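Local coordinates for hypothetical 11.0 kDa protein (Sulfolobus virus 1, PDB 1TBX) that probably acts as a transcription factor, a dimeric winged-helix protein that recognises a palindromic or near-palindromic DNA target, at residues A11-Y16 with A41-A46. Residues are numbered along the deposited sequence; the frame is centred on the assembly and turned at random.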
loop_
_atom_site.group_PDB
_atom_site.type_symbol
_atom_site.label_atom_id
_atom_site.label_comp_id
_atom_site.label_asym_id
_atom_site.label_seq_id
_atom_site.Cartn_x
_atom_site.Cartn_y
_atom_site.Cartn_z
ATOM N N ALA A 11 3.361 5.300 2.857
ATOM C CA ALA A 11 3.829 3.931 2.654
ATOM C C ALA A 11 5.140 3.882 1.863
ATOM O O ALA A 11 6.082 3.203 2.259
ATOM C CB ALA A 11 2.747 3.079 1.996
ATOM N N ILE A 12 5.215 4.589 0.742
ATOM C CA ILE A 12 6.453 4.569 -0.033
ATOM C C ILE A 12 7.635 5.107 0.791
ATOM O O ILE A 12 8.677 4.431 0.900
ATOM C CB ILE A 12 6.293 5.355 -1.322
ATOM C CG1 ILE A 12 5.164 4.730 -2.125
ATOM C CG2 ILE A 12 7.560 5.298 -2.130
ATOM C CD1 ILE A 12 4.528 5.662 -3.099
ATOM N N VAL A 13 7.451 6.297 1.375
ATOM C CA VAL A 13 8.478 6.998 2.103
ATOM C C VAL A 13 8.934 6.081 3.214
ATOM O O VAL A 13 10.112 5.823 3.365
ATOM C CB VAL A 13 7.933 8.293 2.664
ATOM C CG1 VAL A 13 8.966 8.922 3.601
ATOM C CG2 VAL A 13 7.444 9.292 1.477
ATOM N N LEU A 14 8.004 5.495 3.941
ATOM C CA LEU A 14 8.386 4.564 4.991
ATOM C C LEU A 14 9.265 3.383 4.499
ATOM O O LEU A 14 10.313 3.072 5.083
ATOM C CB LEU A 14 7.119 4.058 5.705
ATOM C CG LEU A 14 7.384 3.474 7.092
ATOM C CD1 LEU A 14 8.192 4.480 7.886
ATOM C CD2 LEU A 14 6.079 3.061 7.812
ATOM N N ALA A 15 8.824 2.726 3.429
ATOM C CA ALA A 15 9.531 1.589 2.852
ATOM C C ALA A 15 10.936 1.997 2.472
ATOM O O ALA A 15 11.889 1.293 2.760
ATOM C CB ALA A 15 8.809 1.109 1.626
ATOM N N TYR A 16 11.069 3.156 1.841
ATOM C CA TYR A 16 12.368 3.590 1.351
ATOM C C TYR A 16 13.359 3.928 2.455
ATOM O O TYR A 16 14.586 3.825 2.272
ATOM C CB TYR A 16 12.190 4.741 0.381
ATOM C CG TYR A 16 11.915 4.182 -0.976
ATOM C CD1 TYR A 16 10.669 3.591 -1.293
ATOM C CD2 TYR A 16 12.931 4.158 -1.944
ATOM C CE1 TYR A 16 10.454 3.028 -2.577
ATOM C CE2 TYR A 16 12.728 3.611 -3.222
ATOM C CZ TYR A 16 11.507 3.055 -3.535
ATOM O OH TYR A 16 11.379 2.526 -4.800
ATOM N N ALA A 41 5.757 18.922 -1.784
ATOM C CA ALA A 41 4.559 19.060 -0.959
ATOM C C ALA A 41 4.094 17.648 -0.528
ATOM O O ALA A 41 4.080 17.327 0.677
ATOM C CB ALA A 41 3.431 19.831 -1.683
ATOM N N THR A 42 3.731 16.780 -1.481
ATOM C CA THR A 42 3.271 15.487 -1.046
ATOM C C THR A 42 4.330 14.738 -0.186
ATOM O O THR A 42 3.965 14.181 0.846
ATOM C CB THR A 42 2.424 14.620 -2.120
ATOM O OG1 THR A 42 2.866 13.233 -2.138
ATOM C CG2 THR A 42 2.408 15.117 -3.602
ATOM N N PHE A 43 5.626 14.794 -0.543
ATOM C CA PHE A 43 6.659 14.080 0.260
ATOM C C PHE A 43 6.740 14.549 1.697
ATOM O O PHE A 43 6.772 13.715 2.601
ATOM C CB PHE A 43 8.061 14.121 -0.376
ATOM C CG PHE A 43 9.169 13.587 0.515
ATOM C CD1 PHE A 43 9.627 12.288 0.374
ATOM C CD2 PHE A 43 9.789 14.418 1.490
ATOM C CE1 PHE A 43 10.675 11.765 1.207
ATOM C CE2 PHE A 43 10.830 13.908 2.352
ATOM C CZ PHE A 43 11.276 12.593 2.203
ATOM N N TYR A 44 6.785 15.874 1.892
ATOM C CA TYR A 44 6.883 16.466 3.235
ATOM C C TYR A 44 5.618 16.215 4.038
ATOM O O TYR A 44 5.685 15.958 5.235
ATOM C CB TYR A 44 7.358 17.950 3.226
ATOM C CG TYR A 44 8.886 18.004 3.112
ATOM C CD1 TYR A 44 9.516 18.130 1.883
ATOM C CD2 TYR A 44 9.693 17.846 4.224
ATOM C CE1 TYR A 44 10.933 18.110 1.773
ATOM C CE2 TYR A 44 11.087 17.851 4.126
ATOM C CZ TYR A 44 11.699 17.971 2.896
ATOM O OH TYR A 44 13.072 17.980 2.802
ATOM N N ASP A 45 4.474 16.187 3.374
ATOM C CA ASP A 45 3.258 15.839 4.078
ATOM C C ASP A 45 3.409 14.452 4.695
ATOM O O ASP A 45 3.061 14.235 5.862
ATOM C CB ASP A 45 2.089 15.880 3.134
ATOM C CG ASP A 45 1.304 17.133 3.272
ATOM O OD1 ASP A 45 1.748 18.084 3.990
ATOM O OD2 ASP A 45 0.205 17.254 2.689
ATOM N N ALA A 46 3.975 13.536 3.916
ATOM C CA ALA A 46 4.225 12.208 4.391
ATOM C C ALA A 46 5.274 12.174 5.528
ATOM O O ALA A 46 5.108 11.425 6.512
ATOM C CB ALA A 46 4.624 11.286 3.215
#
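The backbone bond from Tyr16 N to Ile12 O, 2.9 Å, closes the helical turn from which Val13 reaches across to Phe43 and Ala46. On the facing helix, Ala46 N bonds to Thr42 O at 3.1 Å; the contact between the two helices is made by apolar side chains. The bond from Val13 CA to CB heads toward 41-46, and Val13 is the sole residue of 11-16 to touch that segment. With CG1 anti to the backbone N (chi1 172°), CG2 falls anti to the carbonyl carbon and contacts both Ala46 CB and Phe43 CD1, each at 3.9 Å. The other branch, CG1, lies 4.1 Å from Phe43 CE1, so both methyls lie against the CD1-CE1 part of the ring. CG2 meets the ring obliquely, and the two side chains cross at about a right angle. Phe43 leaves its helix to one side of the interface, but with CG anti to the backbone N (chi1 171°) its ring carries CD1 and CE1 back toward the valine. In the winged-helix fold this joins the first helix, 9-17, to helix 40-52, the second helix of the helix-turn-helix and, as in relatives, probably the one presented to DNA. Helix 25-33 packs beside both: Leu28 on Val13, and Tyr29 edge-to-face with the Phe43 ring. Another side of 11-16 carries Leu14, which packs on Phe76 and Leu80 of helix 71-94 and on Phe6 of the second subunit of the homodimer. The backbones come nearest at Val13 and Ala46, whose CA atoms are 7.1 Å apart.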